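PDB 2YZQ: CBS domain-containing protein from Pyrococcus horikoshii, which is of unknown function but carries four CBS repeats and binds S-adenosylmethionine, consistent with a role in sensing this ligand. Local coordinates for residues V45-V50 / L65-V70; V126-Y131 / F271-V276; D230-T235 / E253-I258. All coordinates share one frame; numbering follows the deposited sequence.

The three contacts come from different parts of a chain built of CBS repeats. Interaction 1 lies on strand 44-49, at the outside of a three-stranded sheet, and closes before the others open. Interaction 2 joins the loop after helix 109-117 to the last helical turns, spanning most of the chain's second half. Interaction 3, which grips S-adenosylmethionine, is nested inside that span. The centres of interactions 2 and 3 are about 14 Å apart, and the two meet where Ile128 packs against Ala234 and Thr235. The centre of interaction 1 is about 28 Å from that of interaction 2 and about 32 Å from that of interaction 3, across the chain's centre from the latter and remote from the ligand.

Interaction 1: V45-V50 / L65-V70; sequences VGIISV and LVKRDV
Ile47 and Lys67 pair across the border between two CBS repeats, where the returning loop 65-70 lies against strand 44-49 on the side away from strand 34-38. This is a single antiparallel hydrogen-bonded bridge. Ile47 N donates to Lys67 O at 3.2 Å, and Lys67 N returns a bond to Ile47 O. The chain directions differ by 118°, and the pairing spreads no further. Val45 and Gly46, just before the bridge, both face Val37 and form a classic beta bulge.

Gly46 provides the hollow. Its backbone angles, with phi at 155°, are suited to glycine, and a beta carbon here would run into both Lys67 O and Val66 CG1. In the absence of a side chain, Lys67 O comes to 3.2 Å from Gly46 CA, while Val66 CG1 presses in beside the strand, 3.4 Å from Ile47 O. Val66 also leans on Val37, a neighbour it shares with Ile48.

On the face holding Ile47, Lys67 and Val70, the fit is tight. Ile47 CG2 sits in the notch formed by Lys67 CG at 3.4 Å and Val70 CG1 at 3.3 Å, both nearer than ordinary van der Waals contact. Ile47 and Lys67 run side by side, and the lysine chain then leads off to a cation-pi contact with Tyr91, whose side chain also touches Ile47.

At the other end of the contact, Ile48 carries CG1 opposite its own backbone N (chi1 -176°), and a bend at the next bond (chi2 62°) turns its tip to the loop. Leu65 O, which also receives a weak bond from Arg52, lies 3.2 Å from Ile48 CD1, and the same methyl rests 3.8 Å from Leu65 CB.

Interaction 2: V126-Y131 / F271-V276; sequences VEIEPY and FDLLKV
With chi1 at -47°, Tyr131 swings its ring off the end of a beta turn, closed by the Tyr131 N to Ile128 O bond, and onto the helical segment 271-276, from the last of the four CBS repeats. Val276 answers with chi1 at 176°, which places CG2 over the ring face in a CH-pi contact, 3.6 Å from the Tyr131 ring centroid. Pro130 CB lies over the opposite face, so the ring is sandwiched between its own turn and the helical segment.

Lys275 runs past the tyrosine in the opposite direction, with its CB near Tyr131 CD1. Bending at chi3 (-63°) brings the ammonium back to the turn, where NZ donates to Tyr131 O at 2.5 Å, a length short enough that its exact value is doubtful. Were Tyr131 an alanine, Val276 CG2 would probably lose its aromatic face and a gap open beside Pro130.

Asp272 CB also approaches Tyr131 O, but the carboxylate is engaged outside the contact by Gln133 and Arg269. Toward helix 240-250, Ile128 CG2 meets Leu273 CD2 at 4.2 Å.

Interaction 3: D230-T235 / E253-I258; sequences DVIVAT and EQLPVI. With SAM (S-adenosylmethionine), chain B.
Ile232 meets Leu255 and Pro256 beside the adenine of S-adenosylmethionine, within a CBS domain in which helix 240-250 links the segment 230-235 to strand 254-259. The adenine amino group lies between the two segments, and both hydrogens of N6 are used: one goes to Ile232 O at 3.1 Å, the other to Gln254 O at 3.0 Å. Next to it, Ile232 N donates almost straight (171°) to the ring nitrogen N1 at 2.7 Å. This backbone donor-acceptor pair from one residue reads N1 and N6 together, a pattern suited to adenine. Gln254 folds at chi2 (-69°), so that its amide reaches N7; that bond, NE2 to N7 at 3.0 Å, is weak.

Further along the ligand, the methionine amino nitrogen N donates to Glu253 OE2 at 2.7 Å. Asp177 and Thr228 also hydrogen-bond to the ligand.

Around this first shell, side chains hold the two backbones in place. Leu255 brings its CG and CB against Ile232 O, the carbonyl that accepts from N6, while Pro256 sets its CD close to both that oxygen and N6. Val231 CG1 touches the proline at CG. Ile232 and Leu255 both continue onto Lys246 of helix 240-250.

Farther out, Ala234 ties the loop to the strand with both of its backbone polar groups. Its N donates to Pro256 O at 2.9 Å (164°), and its O accepts from Ile258 N, also at 2.9 Å, with Val257 CA-H adding a C-H...O contact to the same oxygen. Ala234 CB packs on Leu255 CD2. Val233 and Ile258 both lean on Leu169 of strand 169-174 and cross at nearly a right angle, Val233 CG2 lying 3.7 Å from Ile258 CD1.

Interaction 1: V45-V50 / L65-V70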
loop_
_atom_site.group_PDB
_atom_site.type_symbol
_atom_site.label_atom_id
_atom_site.label_comp_id
_atom_site.label_asym_id
_atom_site.label_seq_id
_atom_site.Cartn_x
_atom_site.Cartn_y
_atom_site.Cartn_z
ATOM N N VAL A 45 -14.304 12.175 14.016
ATOM C CA VAL A 45 -14.986 11.107 14.732
ATOM C C VAL A 45 -14.732 9.758 14.063
ATOM O O VAL A 45 -15.185 8.723 14.551
ATOM C CB VAL A 45 -16.513 11.362 14.821
ATOM C CG1 VAL A 45 -16.776 12.619 15.640
ATOM C CG2 VAL A 45 -17.108 11.505 13.432
ATOM N N GLY A 46 -13.998 9.773 12.952
ATOM C CA GLY A 46 -13.692 8.533 12.254
ATOM C C GLY A 46 -13.398 8.712 10.776
ATOM O O GLY A 46 -13.199 9.829 10.303
ATOM N N ILE A 47 -13.356 7.603 10.044
ATOM C CA ILE A 47 -13.095 7.649 8.612
ATOM C C ILE A 47 -13.972 6.628 7.896
ATOM O O ILE A 47 -14.288 5.574 8.446
ATOM C CB ILE A 47 -11.606 7.352 8.302
ATOM C CG1 ILE A 47 -11.295 7.704 6.847
ATOM C CG2 ILE A 47 -11.302 5.883 8.549
ATOM C CD1 ILE A 47 -9.817 7.664 6.511
ATOM N N ILE A 48 -14.376 6.953 6.674
ATOM C CA ILE A 48 -15.209 6.052 5.888
ATOM C C ILE A 48 -14.548 5.771 4.544
ATOM O O ILE A 48 -14.123 6.690 3.842
ATOM C CB ILE A 48 -16.623 6.647 5.657
ATOM C CG1 ILE A 48 -17.502 5.632 4.918
ATOM C CG2 ILE A 48 -16.531 7.942 4.865
ATOM C CD1 ILE A 48 -17.726 4.347 5.687
ATOM N N SER A 49 -14.455 4.492 4.194
ATOM C CA SER A 49 -13.839 4.080 2.940
ATOM C C SER A 49 -14.892 3.711 1.902
ATOM O O SER A 49 -15.959 3.201 2.241
ATOM C CB SER A 49 -12.914 2.885 3.180
ATOM O OG SER A 49 -13.626 1.802 3.756
ATOM N N VAL A 50 -14.585 3.974 0.635
ATOM C CA VAL A 50 -15.503 3.669 -0.454
ATOM C C VAL A 50 -15.715 2.161 -0.581
ATOM O O VAL A 50 -16.819 1.704 -0.877
ATOM C CB VAL A 50 -14.978 4.227 -1.798
ATOM C CG1 VAL A 50 -13.632 3.607 -2.133
ATOM C CG2 VAL A 50 -15.984 3.957 -2.905
ATOM N N LEU A 65 -21.121 2.445 9.393
ATOM C CA LEU A 65 -20.044 1.929 8.560
ATOM C C LEU A 65 -18.724 2.669 8.775
ATOM O O LEU A 65 -17.704 2.321 8.179
ATOM C CB LEU A 65 -20.441 2.009 7.083
ATOM C CG LEU A 65 -21.725 1.280 6.685
ATOM C CD1 LEU A 65 -22.028 1.532 5.215
ATOM C CD2 LEU A 65 -21.576 -0.208 6.950
ATOM N N VAL A 66 -18.743 3.685 9.631
ATOM C CA VAL A 66 -17.544 4.466 9.914
ATOM C C VAL A 66 -16.715 3.835 11.031
ATOM O O VAL A 66 -17.257 3.427 12.056
ATOM C CB VAL A 66 -17.911 5.908 10.336
ATOM C CG1 VAL A 66 -16.644 6.726 10.541
ATOM C CG2 VAL A 66 -18.799 6.551 9.284
ATOM N N LYS A 67 -15.403 3.750 10.828
ATOM C CA LYS A 67 -14.520 3.191 11.847
ATOM C C LYS A 67 -14.002 4.327 12.723
ATOM O O LYS A 67 -13.453 5.308 12.218
ATOM C CB LYS A 67 -13.352 2.431 11.206
ATOM C CG LYS A 67 -12.501 3.249 10.251
ATOM C CD LYS A 67 -11.292 2.452 9.774
ATOM C CE LYS A 67 -10.386 2.080 10.941
ATOM N NZ LYS A 67 -9.186 1.311 10.515
ATOM N N ARG A 68 -14.183 4.186 14.033
ATOM C CA ARG A 68 -13.773 5.212 14.986
ATOM C C ARG A 68 -12.303 5.167 15.388
ATOM O O ARG A 68 -11.668 6.207 15.552
ATOM C CB ARG A 68 -14.635 5.125 16.250
ATOM C CG ARG A 68 -14.349 3.905 17.115
ATOM C CD ARG A 68 -15.225 3.877 18.358
ATOM N NE ARG A 68 -16.627 3.616 18.044
ATOM C CZ ARG A 68 -17.073 2.490 17.492
ATOM N NH1 ARG A 68 -16.225 1.514 17.192
ATOM N NH2 ARG A 68 -18.366 2.337 17.244
ATOM N N ASP A 69 -11.765 3.964 15.555
ATOM C CA ASP A 69 -10.374 3.805 15.961
ATOM C C ASP A 69 -9.399 3.993 14.803
ATOM O O ASP A 69 -8.841 3.026 14.288
ATOM C CB ASP A 69 -10.167 2.424 16.591
ATOM C CG ASP A 69 -8.784 2.258 17.192
ATOM O OD1 ASP A 69 -8.436 3.035 18.106
ATOM O OD2 ASP A 69 -8.046 1.351 16.751
ATOM N N VAL A 70 -9.199 5.245 14.399
ATOM C CA VAL A 70 -8.284 5.562 13.307
ATOM C C VAL A 70 -7.071 6.321 13.838
ATOM O O VAL A 70 -7.193 7.163 14.725
ATOM C CB VAL A 70 -8.972 6.426 12.226
ATOM C CG1 VAL A 70 -10.179 5.690 11.669
ATOM C CG2 VAL A 70 -9.385 7.766 12.812
#

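Interaction 2: V126-Y131 / F271-V276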
loop_
_atom_site.group_PDB
_atom_site.type_symbol
_atom_site.label_atom_id
_atom_site.label_comp_id
_atom_site.label_asym_id
_atom_site.label_seq_id
_atom_site.Cartn_x
_atom_site.Cartn_y
_atom_site.Cartn_z
ATOM N N VAL A 126 20.515 3.496 1.969
ATOM C CA VAL A 126 19.882 2.536 2.868
ATOM C C VAL A 126 19.315 1.348 2.092
ATOM O O VAL A 126 18.312 1.481 1.387
ATOM C CB VAL A 126 18.730 3.185 3.665
ATOM C CG1 VAL A 126 18.150 2.180 4.646
ATOM C CG2 VAL A 126 19.228 4.425 4.400
ATOM N N GLU A 127 19.952 0.186 2.223
ATOM C CA GLU A 127 19.485 -1.011 1.526
ATOM C C GLU A 127 18.239 -1.541 2.218
ATOM O O GLU A 127 18.032 -1.309 3.412
ATOM C CB GLU A 127 20.569 -2.100 1.512
ATOM C CG GLU A 127 21.899 -1.647 0.922
ATOM C CD GLU A 127 22.825 -2.801 0.569
ATOM O OE1 GLU A 127 22.706 -3.882 1.187
ATOM O OE2 GLU A 127 23.681 -2.623 -0.326
ATOM N N ILE A 128 17.410 -2.260 1.470
ATOM C CA ILE A 128 16.177 -2.805 2.026
ATOM C C ILE A 128 16.343 -4.160 2.700
ATOM O O ILE A 128 15.382 -4.705 3.235
ATOM C CB ILE A 128 15.089 -2.962 0.932
ATOM C CG1 ILE A 128 15.554 -3.961 -0.138
ATOM C CG2 ILE A 128 14.778 -1.606 0.317
ATOM C CD1 ILE A 128 14.445 -4.401 -1.085
ATOM N N GLU A 129 17.560 -4.696 2.692
ATOM C CA GLU A 129 17.811 -6.012 3.269
ATOM C C GLU A 129 17.150 -6.282 4.626
ATOM O O GLU A 129 16.522 -7.322 4.813
ATOM C CB GLU A 129 19.325 -6.260 3.353
ATOM C CG GLU A 129 19.733 -7.675 3.755
ATOM C CD GLU A 129 19.608 -7.925 5.245
ATOM O OE1 GLU A 129 20.016 -7.042 6.030
ATOM O OE2 GLU A 129 19.115 -9.006 5.636
ATOM N N PRO A 130 17.244 -5.339 5.578
ATOM C CA PRO A 130 16.625 -5.585 6.888
ATOM C C PRO A 130 15.101 -5.461 6.948
ATOM O O PRO A 130 14.482 -5.888 7.926
ATOM C CB PRO A 130 17.282 -4.534 7.794
ATOM C CG PRO A 130 18.489 -4.041 7.015
ATOM C CD PRO A 130 18.012 -4.082 5.593
ATOM N N TYR A 131 14.499 -4.910 5.897
ATOM C CA TYR A 131 13.065 -4.643 5.900
ATOM C C TYR A 131 12.102 -5.452 5.044
ATOM O O TYR A 131 10.911 -5.477 5.334
ATOM C CB TYR A 131 12.855 -3.164 5.564
ATOM C CG TYR A 131 13.759 -2.251 6.350
ATOM C CD1 TYR A 131 13.535 -2.024 7.705
ATOM C CD2 TYR A 131 14.869 -1.653 5.755
ATOM C CE1 TYR A 131 14.397 -1.226 8.453
ATOM C CE2 TYR A 131 15.738 -0.853 6.495
ATOM C CZ TYR A 131 15.495 -0.646 7.845
ATOM O OH TYR A 131 16.353 0.130 8.591
ATOM N N PHE A 271 4.430 -0.659 2.608
ATOM C CA PHE A 271 4.214 -0.723 4.046
ATOM C C PHE A 271 5.484 -1.146 4.786
ATOM O O PHE A 271 5.716 -0.741 5.925
ATOM C CB PHE A 271 3.087 -1.718 4.352
ATOM C CG PHE A 271 2.355 -1.436 5.635
ATOM C CD1 PHE A 271 1.514 -0.332 5.739
ATOM C CD2 PHE A 271 2.498 -2.275 6.735
ATOM C CE1 PHE A 271 0.823 -0.066 6.922
ATOM C CE2 PHE A 271 1.811 -2.017 7.928
ATOM C CZ PHE A 271 0.972 -0.908 8.017
ATOM N N ASP A 272 6.311 -1.960 4.135
ATOM C CA ASP A 272 7.544 -2.429 4.756
ATOM C C ASP A 272 8.572 -1.315 4.863
ATOM O O ASP A 272 9.425 -1.324 5.749
ATOM C CB ASP A 272 8.135 -3.597 3.960
ATOM C CG ASP A 272 7.260 -4.833 4.009
ATOM O OD1 ASP A 272 6.870 -5.224 5.125
ATOM O OD2 ASP A 272 6.966 -5.411 2.941
ATOM N N LEU A 273 8.496 -0.358 3.947
ATOM C CA LEU A 273 9.430 0.757 3.957
ATOM C C LEU A 273 9.204 1.666 5.164
ATOM O O LEU A 273 10.109 2.386 5.579
ATOM C CB LEU A 273 9.311 1.541 2.646
ATOM C CG LEU A 273 9.765 0.742 1.418
ATOM C CD1 LEU A 273 9.592 1.580 0.159
ATOM C CD2 LEU A 273 11.222 0.330 1.582
ATOM N N LEU A 274 8.006 1.614 5.741
ATOM C CA LEU A 274 7.695 2.434 6.912
ATOM C C LEU A 274 8.615 2.066 8.074
ATOM O O LEU A 274 8.928 2.897 8.923
ATOM C CB LEU A 274 6.241 2.231 7.339
ATOM C CG LEU A 274 5.152 2.634 6.341
ATOM C CD1 LEU A 274 3.795 2.276 6.910
ATOM C CD2 LEU A 274 5.235 4.129 6.051
ATOM N N LYS A 275 9.056 0.814 8.102
ATOM C CA LYS A 275 9.927 0.348 9.171
ATOM C C LYS A 275 11.267 1.079 9.184
ATOM O O LYS A 275 11.955 1.124 10.207
ATOM C CB LYS A 275 10.143 -1.159 9.035
ATOM C CG LYS A 275 8.837 -1.946 9.033
ATOM C CD LYS A 275 9.085 -3.441 8.980
ATOM C CE LYS A 275 9.792 -3.847 7.697
ATOM N NZ LYS A 275 10.136 -5.298 7.734
ATOM N N VAL A 276 11.640 1.644 8.041
ATOM C CA VAL A 276 12.889 2.381 7.936
ATOM C C VAL A 276 12.835 3.629 8.819
ATOM O O VAL A 276 13.845 4.042 9.391
ATOM C CB VAL A 276 13.153 2.812 6.480
ATOM C CG1 VAL A 276 14.418 3.655 6.402
ATOM C CG2 VAL A 276 13.266 1.580 5.595
#

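Interaction 3: D230-T235 / E253-I258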
loop_
_atom_site.group_PDB
_atom_site.type_symbol
_atom_site.label_atom_id
_atom_site.label_comp_id
_atom_site.label_asym_id
_atom_site.label_seq_id
_atom_site.Cartn_x
_atom_site.Cartn_y
_atom_site.Cartn_z
ATOM N N ASP A 230 5.758 -8.660 -17.239
ATOM C CA ASP A 230 7.005 -7.952 -16.989
ATOM C C ASP A 230 6.991 -7.447 -15.557
ATOM O O ASP A 230 6.424 -6.398 -15.259
ATOM C CB ASP A 230 7.174 -6.784 -17.961
ATOM C CG ASP A 230 8.509 -6.086 -17.797
ATOM O OD1 ASP A 230 9.495 -6.771 -17.457
ATOM O OD2 ASP A 230 8.579 -4.861 -18.017
ATOM N N VAL A 231 7.627 -8.207 -14.674
ATOM C CA VAL A 231 7.656 -7.869 -13.258
ATOM C C VAL A 231 8.812 -6.952 -12.873
ATOM O O VAL A 231 9.974 -7.194 -13.230
ATOM C CB VAL A 231 7.730 -9.153 -12.401
ATOM C CG1 VAL A 231 7.436 -8.831 -10.948
ATOM C CG2 VAL A 231 6.739 -10.185 -12.925
ATOM N N ILE A 232 8.472 -5.880 -12.162
ATOM C CA ILE A 232 9.449 -4.920 -11.677
ATOM C C ILE A 232 9.929 -5.491 -10.348
ATOM O O ILE A 232 9.137 -5.631 -9.412
ATOM C CB ILE A 232 8.805 -3.548 -11.436
ATOM C CG1 ILE A 232 8.129 -3.063 -12.721
ATOM C CG2 ILE A 232 9.859 -2.564 -10.955
ATOM C CD1 ILE A 232 9.065 -2.987 -13.913
ATOM N N VAL A 233 11.216 -5.815 -10.272
ATOM C CA VAL A 233 11.780 -6.438 -9.077
ATOM C C VAL A 233 12.808 -5.637 -8.301
ATOM O O VAL A 233 13.333 -4.626 -8.769
ATOM C CB VAL A 233 12.445 -7.802 -9.430
ATOM C CG1 VAL A 233 11.452 -8.714 -10.111
ATOM C CG2 VAL A 233 13.644 -7.582 -10.344
ATOM N N ALA A 234 13.086 -6.122 -7.095
ATOM C CA ALA A 234 14.075 -5.535 -6.206
ATOM C C ALA A 234 14.987 -6.667 -5.748
ATOM O O ALA A 234 14.720 -7.838 -6.019
ATOM C CB ALA A 234 13.391 -4.899 -4.997
ATOM N N THR A 235 16.080 -6.312 -5.085
ATOM C CA THR A 235 17.006 -7.303 -4.545
ATOM C C THR A 235 17.276 -6.827 -3.128
ATOM O O THR A 235 16.944 -5.694 -2.780
ATOM C CB THR A 235 18.339 -7.362 -5.325
ATOM O OG1 THR A 235 19.090 -6.164 -5.092
ATOM C CG2 THR A 235 18.079 -7.525 -6.814
ATOM N N GLU A 253 2.518 -0.881 -5.396
ATOM C CA GLU A 253 2.749 -0.906 -3.957
ATOM C C GLU A 253 3.714 -1.979 -3.466
ATOM O O GLU A 253 3.969 -2.074 -2.265
ATOM C CB GLU A 253 1.412 -1.065 -3.226
ATOM C CG GLU A 253 0.413 0.064 -3.493
ATOM C CD GLU A 253 -0.485 -0.182 -4.699
ATOM O OE1 GLU A 253 -0.172 -1.053 -5.541
ATOM O OE2 GLU A 253 -1.513 0.520 -4.809
ATOM N N GLN A 254 4.255 -2.782 -4.377
ATOM C CA GLN A 254 5.171 -3.840 -3.968
ATOM C C GLN A 254 6.045 -4.370 -5.092
ATOM O O GLN A 254 5.624 -4.423 -6.249
ATOM C CB GLN A 254 4.388 -5.018 -3.383
ATOM C CG GLN A 254 3.468 -5.713 -4.390
ATOM C CD GLN A 254 2.287 -4.856 -4.795
ATOM O OE1 GLN A 254 1.491 -4.443 -3.952
ATOM N NE2 GLN A 254 2.159 -4.596 -6.097
ATOM N N LEU A 255 7.264 -4.768 -4.737
ATOM C CA LEU A 255 8.203 -5.343 -5.695
ATOM C C LEU A 255 8.715 -6.673 -5.181
ATOM O O LEU A 255 9.191 -6.764 -4.051
ATOM C CB LEU A 255 9.426 -4.445 -5.916
ATOM C CG LEU A 255 9.344 -3.167 -6.753
ATOM C CD1 LEU A 255 8.429 -2.164 -6.092
ATOM C CD2 LEU A 255 10.746 -2.589 -6.916
ATOM N N PRO A 256 8.589 -7.734 -5.987
ATOM C CA PRO A 256 9.102 -9.022 -5.519
ATOM C C PRO A 256 10.612 -8.854 -5.319
ATOM O O PRO A 256 11.264 -8.126 -6.068
ATOM C CB PRO A 256 8.796 -9.950 -6.685
ATOM C CG PRO A 256 7.502 -9.408 -7.210
ATOM C CD PRO A 256 7.726 -7.904 -7.171
ATOM N N VAL A 257 11.164 -9.504 -4.301
ATOM C CA VAL A 257 12.598 -9.433 -4.046
ATOM C C VAL A 257 13.172 -10.727 -4.596
ATOM O O VAL A 257 12.686 -11.805 -4.267
ATOM C CB VAL A 257 12.893 -9.345 -2.535
ATOM C CG1 VAL A 257 14.412 -9.360 -2.289
ATOM C CG2 VAL A 257 12.268 -8.071 -1.973
ATOM N N ILE A 258 14.192 -10.620 -5.440
ATOM C CA ILE A 258 14.788 -11.806 -6.044
ATOM C C ILE A 258 16.304 -11.855 -6.008
ATOM O O ILE A 258 16.980 -10.906 -5.606
ATOM C CB ILE A 258 14.405 -11.926 -7.534
ATOM C CG1 ILE A 258 15.089 -10.807 -8.332
ATOM C CG2 ILE A 258 12.893 -11.846 -7.696
ATOM C CD1 ILE A 258 15.044 -10.983 -9.839
HETATM N N SAM B . -3.736 -0.151 -6.126
HETATM C CA SAM B . -3.472 0.478 -7.429
HETATM C C SAM B . -4.786 0.800 -8.119
HETATM O O SAM B . -4.804 1.557 -9.077
HETATM O OXT SAM B . -5.826 0.306 -7.722
HETATM C CB SAM B . -2.637 -0.481 -8.288
HETATM C CG SAM B . -1.951 0.294 -9.415
HETATM S SD SAM B . -0.743 -0.769 -10.260
HETATM C CE SAM B . -0.333 0.325 -11.662
HETATM C "C5'" SAM B . -1.714 -2.110 -10.985
HETATM C "C4'" SAM B . -0.878 -2.815 -12.055
HETATM O "O4'" SAM B . 0.495 -2.928 -11.608
HETATM C "C3'" SAM B . -1.387 -4.237 -12.327
HETATM O "O3'" SAM B . -1.389 -4.481 -13.743
HETATM C "C2'" SAM B . -0.366 -5.115 -11.590
HETATM O "O2'" SAM B . -0.302 -6.434 -12.142
HETATM C "C1'" SAM B . 0.913 -4.290 -11.793
HETATM N N9 SAM B . 1.969 -4.607 -10.829
HETATM C C8 SAM B . 1.886 -4.686 -9.458
HETATM N N7 SAM B . 3.081 -4.865 -8.957
HETATM C C5 SAM B . 3.963 -5.039 -9.977
HETATM C C6 SAM B . 5.347 -5.350 -10.089
HETATM N N6 SAM B . 6.118 -5.575 -8.967
HETATM N N1 SAM B . 5.903 -5.425 -11.317
HETATM C C2 SAM B . 5.178 -5.270 -12.431
HETATM N N3 SAM B . 3.888 -4.947 -12.375
HETATM C C4 SAM B . 3.247 -4.853 -11.184
#